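Local coordinates for protein putative cytochrome P450 154A1 (Streptomyces coelicolor, PDB 1ODO) that belongs to the cytochrome P450 family of haem-thiolate proteins and binds protoporphyrin IX with its iron, here together with 4-phenyl-1H-imidazole, at residues 56-61 with 88-92; 63-67 with 294-298. All blocks are in the same frame, centred on the assembly; numbering follows the deposited sequence.

Contact 1. Residues 56-61 with 88-92; sequences SDVSKD and FTAYG. With PIM (4-phenyl-1H-imidazole), chain C; HEM (protoporphyrin IX containing Fe), chain B.
Lys60 reaches the 88-92 segment with its ammonium group, which meets Phe88 twice. NZ donates to Phe88 O at 2.8 Å, in the plane of that carbonyl and on one of its lone pairs, and it also sits over the middle of the Phe88 ring, 3.1 Å from the ring centroid and 8° off the normal, a cation-pi contact. A bend in the lysine chain at chi3 (70°) brings NZ over the ring while CE and CD stay beside the carbonyl. The opposite face of Phe88 lies against the phenyl group of 4-phenyl-1H-imidazole, whose N3 binds the haem iron, so the ring is held between a cation and a ligand.

At the other end, Tyr91 OH donates to Ser56 O at 2.7 Å, again on a lone pair in the carbonyl plane. A long, rigid phenol suits this place: its ring runs along the strand, with the CB of Ser59 against it and Val58 O at its edge.

Between these ends two waters bridge the segments, each accepting from a backbone N-H. One takes Lys60 N and donates to Ala90 O at 2.8 Å; the other takes Tyr91 N and donates to Asp61 OD2. Asp61 OD1 caps Ala64 N at the start of the following helix, and Thr89 OG1 is hydrogen-bonded to Val84 O. Haem propionate oxygen O2D, gripped by Arg295, lies 3.9 Å from Lys60 NZ. The direct partners of the buried ammonium are thus a carbonyl oxygen and an aromatic face, which would be expected to favour its charged form, with the propionate as a more distant contribution.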
loop_
_atom_site.group_PDB
_atom_site.type_symbol
_atom_site.label_atom_id
_atom_site.label_comp_id
_atom_site.label_asym_id
_atom_site.label_seq_id
_atom_site.Cartn_x
_atom_site.Cartn_y
_atom_site.Cartn_z
ATOM N N SER A 56 0.133 16.239 17.589
ATOM C CA SER A 56 -0.697 15.597 18.589
ATOM C C SER A 56 -2.158 15.954 18.322
ATOM O O SER A 56 -3.070 15.302 18.831
ATOM C CB SER A 56 -0.302 16.084 19.985
ATOM O OG SER A 56 -1.112 15.480 20.976
ATOM N N ASP A 57 -2.375 16.988 17.514
ATOM C CA ASP A 57 -3.729 17.433 17.185
ATOM C C ASP A 57 -4.405 16.727 16.014
ATOM O O ASP A 57 -5.491 17.116 15.597
ATOM C CB ASP A 57 -3.734 18.941 16.936
ATOM C CG ASP A 57 -3.235 19.725 18.131
ATOM O OD1 ASP A 57 -3.628 19.385 19.266
ATOM O OD2 ASP A 57 -2.458 20.681 17.933
ATOM N N VAL A 58 -3.760 15.693 15.487
ATOM C CA VAL A 58 -4.307 14.933 14.367
ATOM C C VAL A 58 -4.360 13.479 14.817
ATOM O O VAL A 58 -3.422 12.983 15.448
ATOM C CB VAL A 58 -3.426 15.087 13.116
ATOM C CG1 VAL A 58 -3.929 14.185 12.006
ATOM C CG2 VAL A 58 -3.446 16.548 12.660
ATOM N N SER A 59 -5.453 12.795 14.489
ATOM C CA SER A 59 -5.623 11.398 14.882
ATOM C C SER A 59 -6.244 10.473 13.840
ATOM O O SER A 59 -6.941 10.920 12.929
ATOM C CB SER A 59 -6.490 11.358 16.145
ATOM O OG SER A 59 -6.985 10.058 16.418
ATOM N N LYS A 60 -5.987 9.175 14.002
ATOM C CA LYS A 60 -6.516 8.153 13.106
ATOM C C LYS A 60 -7.608 7.385 13.854
ATOM O O LYS A 60 -8.198 6.448 13.314
ATOM C CB LYS A 60 -5.426 7.159 12.683
ATOM C CG LYS A 60 -4.297 7.747 11.844
ATOM C CD LYS A 60 -3.636 6.666 10.994
ATOM C CE LYS A 60 -4.582 6.197 9.886
ATOM N NZ LYS A 60 -4.171 4.909 9.268
ATOM N N ASP A 61 -7.861 7.775 15.105
ATOM C CA ASP A 61 -8.877 7.117 15.930
ATOM C C ASP A 61 -10.241 7.775 15.729
ATOM O O ASP A 61 -10.580 8.741 16.416
ATOM C CB ASP A 61 -8.474 7.195 17.409
ATOM C CG ASP A 61 -9.357 6.339 18.308
ATOM O OD1 ASP A 61 -10.501 6.026 17.918
ATOM O OD2 ASP A 61 -8.909 5.993 19.420
ATOM N N PHE A 88 -3.661 0.746 12.912
ATOM C CA PHE A 88 -4.056 1.622 11.807
ATOM C C PHE A 88 -5.097 2.672 12.210
ATOM O O PHE A 88 -5.252 3.693 11.538
ATOM C CB PHE A 88 -4.603 0.767 10.651
ATOM C CG PHE A 88 -4.715 1.498 9.335
ATOM C CD1 PHE A 88 -3.581 1.774 8.577
ATOM C CD2 PHE A 88 -5.959 1.888 8.844
ATOM C CE1 PHE A 88 -3.685 2.424 7.346
ATOM C CE2 PHE A 88 -6.075 2.540 7.616
ATOM C CZ PHE A 88 -4.936 2.807 6.866
ATOM N N THR A 89 -5.815 2.421 13.299
ATOM C CA THR A 89 -6.839 3.355 13.771
ATOM C C THR A 89 -6.625 3.730 15.230
ATOM O O THR A 89 -7.555 4.167 15.911
ATOM C CB THR A 89 -8.245 2.747 13.642
ATOM O OG1 THR A 89 -8.293 1.507 14.361
ATOM C CG2 THR A 89 -8.585 2.498 12.175
ATOM N N ALA A 90 -5.398 3.563 15.706
ATOM C CA ALA A 90 -5.068 3.881 17.088
ATOM C C ALA A 90 -4.375 5.238 17.215
ATOM O O ALA A 90 -3.733 5.711 16.277
ATOM C CB ALA A 90 -4.189 2.784 17.668
ATOM N N TYR A 91 -4.509 5.848 18.389
ATOM C CA TYR A 91 -3.915 7.148 18.678
ATOM C C TYR A 91 -3.047 7.122 19.942
ATOM O O TYR A 91 -3.362 6.429 20.909
ATOM C CB TYR A 91 -5.035 8.179 18.870
ATOM C CG TYR A 91 -4.570 9.538 19.333
ATOM C CD1 TYR A 91 -4.146 10.502 18.416
ATOM C CD2 TYR A 91 -4.529 9.857 20.692
ATOM C CE1 TYR A 91 -3.691 11.752 18.839
ATOM C CE2 TYR A 91 -4.075 11.104 21.128
ATOM C CZ TYR A 91 -3.659 12.045 20.195
ATOM O OH TYR A 91 -3.201 13.276 20.615
ATOM N N GLY A 92 -1.963 7.895 19.922
ATOM C CA GLY A 92 -1.055 7.977 21.057
ATOM C C GLY A 92 -0.563 6.674 21.657
ATOM O O GLY A 92 -0.209 5.748 20.929
HETATM N N1 PIM C . -1.566 -1.930 2.868
HETATM C C2 PIM C . -0.200 -1.696 2.836
HETATM N N3 PIM C . 0.130 -1.166 3.903
HETATM C C4 PIM C . -0.921 -1.011 4.689
HETATM C C5 PIM C . -2.001 -1.485 4.060
HETATM C C6 PIM C . -3.440 -1.559 4.496
HETATM C C7 PIM C . -4.259 -2.607 3.962
HETATM C C8 PIM C . -5.642 -2.685 4.376
HETATM C C9 PIM C . -6.134 -1.724 5.294
HETATM C C10 PIM C . -5.313 -0.691 5.819
HETATM C C11 PIM C . -3.954 -0.641 5.389
HETATM C CHA HEM B . 0.754 1.530 6.922
HETATM C CHB HEM B . 2.252 -3.046 6.842
HETATM C CHC HEM B . 3.626 -2.524 2.243
HETATM C CHD HEM B . 2.105 2.032 2.333
HETATM C C1A HEM B . 1.047 0.251 7.329
HETATM C C2A HEM B . 0.794 -0.311 8.652
HETATM C C3A HEM B . 1.206 -1.587 8.629
HETATM C C4A HEM B . 1.734 -1.863 7.300
HETATM C CMA HEM B . 1.149 -2.616 9.772
HETATM C CAA HEM B . 0.161 0.469 9.824
HETATM C CBA HEM B . 1.227 1.288 10.574
HETATM C CGA HEM B . 0.714 2.116 11.751
HETATM O O1A HEM B . -0.453 2.627 11.607
HETATM O O2A HEM B . 1.438 2.245 12.735
HETATM C C1B HEM B . 2.747 -3.311 5.593
HETATM C C2B HEM B . 3.273 -4.599 5.176
HETATM C C3B HEM B . 3.665 -4.459 3.877
HETATM C C4B HEM B . 3.385 -3.096 3.484
HETATM C CMB HEM B . 3.348 -5.851 6.075
HETATM C CAB HEM B . 4.290 -5.507 2.935
HETATM C CBB HEM B . 5.685 -5.992 3.362
HETATM C C1C HEM B . 3.335 -1.219 1.870
HETATM C C2C HEM B . 3.600 -0.666 0.533
HETATM C C3C HEM B . 3.168 0.615 0.555
HETATM C C4C HEM B . 2.648 0.859 1.885
HETATM C CMC HEM B . 4.251 -1.486 -0.624
HETATM C CAC HEM B . 3.162 1.706 -0.549
HETATM C CBC HEM B . 4.458 1.896 -1.346
HETATM C C1D HEM B . 1.600 2.305 3.574
HETATM C C2D HEM B . 1.020 3.561 3.990
HETATM C C3D HEM B . 0.629 3.421 5.278
HETATM C C4D HEM B . 0.980 2.076 5.674
HETATM C CMD HEM B . 0.878 4.801 3.084
HETATM C CAD HEM B . -0.078 4.487 6.130
HETATM C CBD HEM B . 0.734 5.708 6.575
HETATM C CGD HEM B . -0.216 6.612 7.331
HETATM O O1D HEM B . -0.562 7.679 6.810
HETATM O O2D HEM B . -0.628 6.188 8.435
HETATM N NA HEM B . 1.624 -0.712 6.536
HETATM N NB HEM B . 2.819 -2.409 4.537
HETATM N NC HEM B . 2.760 -0.267 2.675
HETATM N ND HEM B . 1.566 1.389 4.621
HETATM FE FE HEM B . 2.199 -0.480 4.595
HETATM O O HOH W 1 -3.614 8.381 15.522
HETATM O O HOH W 2 -6.520 4.750 20.128
#

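Contact 2. Residues 63-67 with 294-298; sequences RAHWP and LRYAV. With HEM (protoporphyrin IX containing Fe), chain B.
Leu294, whose CD2 methyl packs over the Trp66 indole, follows a cis peptide bond, rare before a residue that is not proline. CD2 touches Trp66 CH2 at 3.9 Å, on the same indole face that receives Tyr296. Trp66 and Tyr296 form a nearly parallel but strongly displaced aromatic pair: the planes are 18° apart, and with 4.6 Å between the centroids of the five-membered indole ring and the phenol, a large lateral offset leaves little of one ring above the other. Tyr296 CE2 rests over the indole rim, 3.4 Å from Trp66 CE3, while Trp66 CB packs over the phenol face in a CH-pi contact. With CG of Trp66 anti to the backbone N (chi1 -170°), the indole reaches along the strand as far as Leu294. Tryptophan suits the place because its long flat surface can span two strand side chains at once.

At the end of the short helix, the beta-branched Val298 sets CG2 over the centre of the His65 ring, 4.0 Å from the centroid, with CG1 beside ND1 and CE1. The other ring face is backed by Ala64 CB. No direct hydrogen bond joins the segments; the one polar link is a water that donates to His65 O at 2.7 Å and to Ala297 O.

Arg295 takes the other side of the strand. NH1 donates to haem O1D at 2.8 Å and NH2 to O2D, a two-pronged grip on one propionate. Alternation of this kind is inherent in a beta strand: one side of 292-297 packs against the C-terminal end of helix 62-65 and the Trp66 that follows it, and the other supplies a propionate-binding arginine to the haem pocket of a cytochrome P450.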
loop_
_atom_site.group_PDB
_atom_site.type_symbol
_atom_site.label_atom_id
_atom_site.label_comp_id
_atom_site.label_asym_id
_atom_site.label_seq_id
_atom_site.Cartn_x
_atom_site.Cartn_y
_atom_site.Cartn_z
ATOM N N ARG A 63 -13.271 6.525 16.331
ATOM C CA ARG A 63 -14.135 6.295 17.477
ATOM C C ARG A 63 -13.993 7.416 18.505
ATOM O O ARG A 63 -14.983 7.909 19.042
ATOM C CB ARG A 63 -13.775 4.949 18.105
ATOM C CG ARG A 63 -14.765 4.427 19.118
ATOM C CD ARG A 63 -14.548 2.933 19.371
ATOM N NE ARG A 63 -14.830 2.114 18.190
ATOM C CZ ARG A 63 -13.968 1.879 17.204
ATOM N NH1 ARG A 63 -12.750 2.396 17.243
ATOM N NH2 ARG A 63 -14.329 1.121 16.175
ATOM N N ALA A 64 -12.761 7.837 18.757
ATOM C CA ALA A 64 -12.522 8.893 19.725
ATOM C C ALA A 64 -12.526 10.320 19.187
ATOM O O ALA A 64 -12.962 11.243 19.883
ATOM C CB ALA A 64 -11.197 8.632 20.442
ATOM N N HIS A 65 -12.073 10.510 17.950
ATOM C CA HIS A 65 -12.024 11.855 17.392
ATOM C C HIS A 65 -12.868 12.256 16.180
ATOM O O HIS A 65 -12.716 13.371 15.675
ATOM C CB HIS A 65 -10.554 12.192 17.127
ATOM C CG HIS A 65 -9.669 11.986 18.319
ATOM N ND1 HIS A 65 -9.838 12.675 19.501
ATOM C CD2 HIS A 65 -8.617 11.157 18.516
ATOM C CE1 HIS A 65 -8.927 12.281 20.374
ATOM N NE2 HIS A 65 -8.174 11.360 19.800
ATOM N N TRP A 66 -13.747 11.379 15.705
ATOM C CA TRP A 66 -14.584 11.719 14.552
ATOM C C TRP A 66 -16.053 11.614 14.970
ATOM O O TRP A 66 -16.621 10.525 15.012
ATOM C CB TRP A 66 -14.301 10.780 13.374
ATOM C CG TRP A 66 -14.956 11.212 12.083
ATOM C CD1 TRP A 66 -15.402 12.468 11.768
ATOM C CD2 TRP A 66 -15.150 10.413 10.907
ATOM N NE1 TRP A 66 -15.853 12.501 10.471
ATOM C CE2 TRP A 66 -15.709 11.255 9.918
ATOM C CE3 TRP A 66 -14.900 9.072 10.591
ATOM C CZ2 TRP A 66 -16.023 10.797 8.634
ATOM C CZ3 TRP A 66 -15.211 8.614 9.313
ATOM C CH2 TRP A 66 -15.768 9.478 8.348
ATOM N N PRO A 67 -16.680 12.755 15.293
ATOM C CA PRO A 67 -18.084 12.805 15.718
ATOM C C PRO A 67 -19.068 12.125 14.770
ATOM O O PRO A 67 -20.071 11.556 15.210
ATOM C CB PRO A 67 -18.349 14.303 15.850
ATOM C CG PRO A 67 -17.015 14.830 16.291
ATOM C CD PRO A 67 -16.068 14.096 15.361
ATOM N N LEU A 294 -8.067 7.389 7.110
ATOM C CA LEU A 294 -8.500 8.776 7.152
ATOM C C LEU A 294 -8.004 9.304 8.502
ATOM O O LEU A 294 -7.715 8.520 9.408
ATOM C CB LEU A 294 -10.031 8.835 7.092
ATOM C CG LEU A 294 -10.730 10.155 6.764
ATOM C CD1 LEU A 294 -10.302 10.633 5.380
ATOM C CD2 LEU A 294 -12.250 9.948 6.811
ATOM N N ARG A 295 -7.882 10.620 8.630
ATOM C CA ARG A 295 -7.425 11.220 9.877
ATOM C C ARG A 295 -8.423 12.290 10.290
ATOM O O ARG A 295 -9.235 12.723 9.475
ATOM C CB ARG A 295 -6.026 11.817 9.710
ATOM C CG ARG A 295 -4.917 10.773 9.808
ATOM C CD ARG A 295 -3.544 11.408 9.626
ATOM N NE ARG A 295 -2.456 10.510 10.008
ATOM C CZ ARG A 295 -2.011 9.494 9.273
ATOM N NH1 ARG A 295 -2.552 9.220 8.091
ATOM N NH2 ARG A 295 -1.008 8.752 9.722
ATOM N N TYR A 296 -8.367 12.714 11.547
ATOM C CA TYR A 296 -9.290 13.731 12.042
ATOM C C TYR A 296 -8.594 14.767 12.908
ATOM O O TYR A 296 -7.613 14.472 13.583
ATOM C CB TYR A 296 -10.411 13.056 12.841
ATOM C CG TYR A 296 -10.768 11.709 12.266
ATOM C CD1 TYR A 296 -10.159 10.546 12.736
ATOM C CD2 TYR A 296 -11.603 11.612 11.152
ATOM C CE1 TYR A 296 -10.362 9.317 12.103
ATOM C CE2 TYR A 296 -11.811 10.396 10.512
ATOM C CZ TYR A 296 -11.186 9.256 10.985
ATOM O OH TYR A 296 -11.353 8.067 10.311
ATOM N N ALA A 297 -9.111 15.989 12.881
ATOM C CA ALA A 297 -8.536 17.064 13.672
ATOM C C ALA A 297 -9.050 16.949 15.103
ATOM O O ALA A 297 -10.258 16.963 15.342
ATOM C CB ALA A 297 -8.923 18.414 13.079
ATOM N N VAL A 298 -8.129 16.821 16.051
ATOM C CA VAL A 298 -8.496 16.706 17.459
ATOM C C VAL A 298 -8.932 18.077 17.966
ATOM O O VAL A 298 -9.719 18.189 18.909
ATOM C CB VAL A 298 -7.305 16.197 18.292
ATOM C CG1 VAL A 298 -7.705 16.072 19.757
ATOM C CG2 VAL A 298 -6.835 14.853 17.744
HETATM C CHA HEM B . 0.754 1.530 6.922
HETATM C CHB HEM B . 2.252 -3.046 6.842
HETATM C CHC HEM B . 3.626 -2.524 2.243
HETATM C CHD HEM B . 2.105 2.032 2.333
HETATM C C1A HEM B . 1.047 0.251 7.329
HETATM C C2A HEM B . 0.794 -0.311 8.652
HETATM C C3A HEM B . 1.206 -1.587 8.629
HETATM C C4A HEM B . 1.734 -1.863 7.300
HETATM C CMA HEM B . 1.149 -2.616 9.772
HETATM C CAA HEM B . 0.161 0.469 9.824
HETATM C CBA HEM B . 1.227 1.288 10.574
HETATM C CGA HEM B . 0.714 2.116 11.751
HETATM O O1A HEM B . -0.453 2.627 11.607
HETATM O O2A HEM B . 1.438 2.245 12.735
HETATM C C1B HEM B . 2.747 -3.311 5.593
HETATM C C2B HEM B . 3.273 -4.599 5.176
HETATM C C3B HEM B . 3.665 -4.459 3.877
HETATM C C4B HEM B . 3.385 -3.096 3.484
HETATM C CMB HEM B . 3.348 -5.851 6.075
HETATM C CAB HEM B . 4.290 -5.507 2.935
HETATM C CBB HEM B . 5.685 -5.992 3.362
HETATM C C1C HEM B . 3.335 -1.219 1.870
HETATM C C2C HEM B . 3.600 -0.666 0.533
HETATM C C3C HEM B . 3.168 0.615 0.555
HETATM C C4C HEM B . 2.648 0.859 1.885
HETATM C CMC HEM B . 4.251 -1.486 -0.624
HETATM C CAC HEM B . 3.162 1.706 -0.549
HETATM C CBC HEM B . 4.458 1.896 -1.346
HETATM C C1D HEM B . 1.600 2.305 3.574
HETATM C C2D HEM B . 1.020 3.561 3.990
HETATM C C3D HEM B . 0.629 3.421 5.278
HETATM C C4D HEM B . 0.980 2.076 5.674
HETATM C CMD HEM B . 0.878 4.801 3.084
HETATM C CAD HEM B . -0.078 4.487 6.130
HETATM C CBD HEM B . 0.734 5.708 6.575
HETATM C CGD HEM B . -0.216 6.612 7.331
HETATM O O1D HEM B . -0.562 7.679 6.810
HETATM O O2D HEM B . -0.628 6.188 8.435
HETATM N NA HEM B . 1.624 -0.712 6.536
HETATM N NB HEM B . 2.819 -2.409 4.537
HETATM N NC HEM B . 2.760 -0.267 2.675
HETATM N ND HEM B . 1.566 1.389 4.621
HETATM FE FE HEM B . 2.199 -0.480 4.595
HETATM O O HOH W 3 -12.027 15.564 17.071
#

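In the fold
The two contacts meet at strand 58-59, an edge strand of the mixed sheet, which pairs with strand 292-297 of contact 2: Ser59 O lies 2.7 Å from Tyr296 N, and Asp57 O 2.7 Å from Val298 N, both probable hydrogen bonds. Helix 62-65 follows that strand, so one run of chain serves both. Each contact is largely buried, with centres about 8 Å apart. Contact 1 is mainly polar, with a cation, carbonyls and waters beside the haem and its ligand, and reaches exposed Ser56 at its far end. Contact 2 is mostly aromatic and apolar. Lys60 and Arg295 approach the same haem propionate, and the rings of Tyr91 and His65 meet edge-to-face.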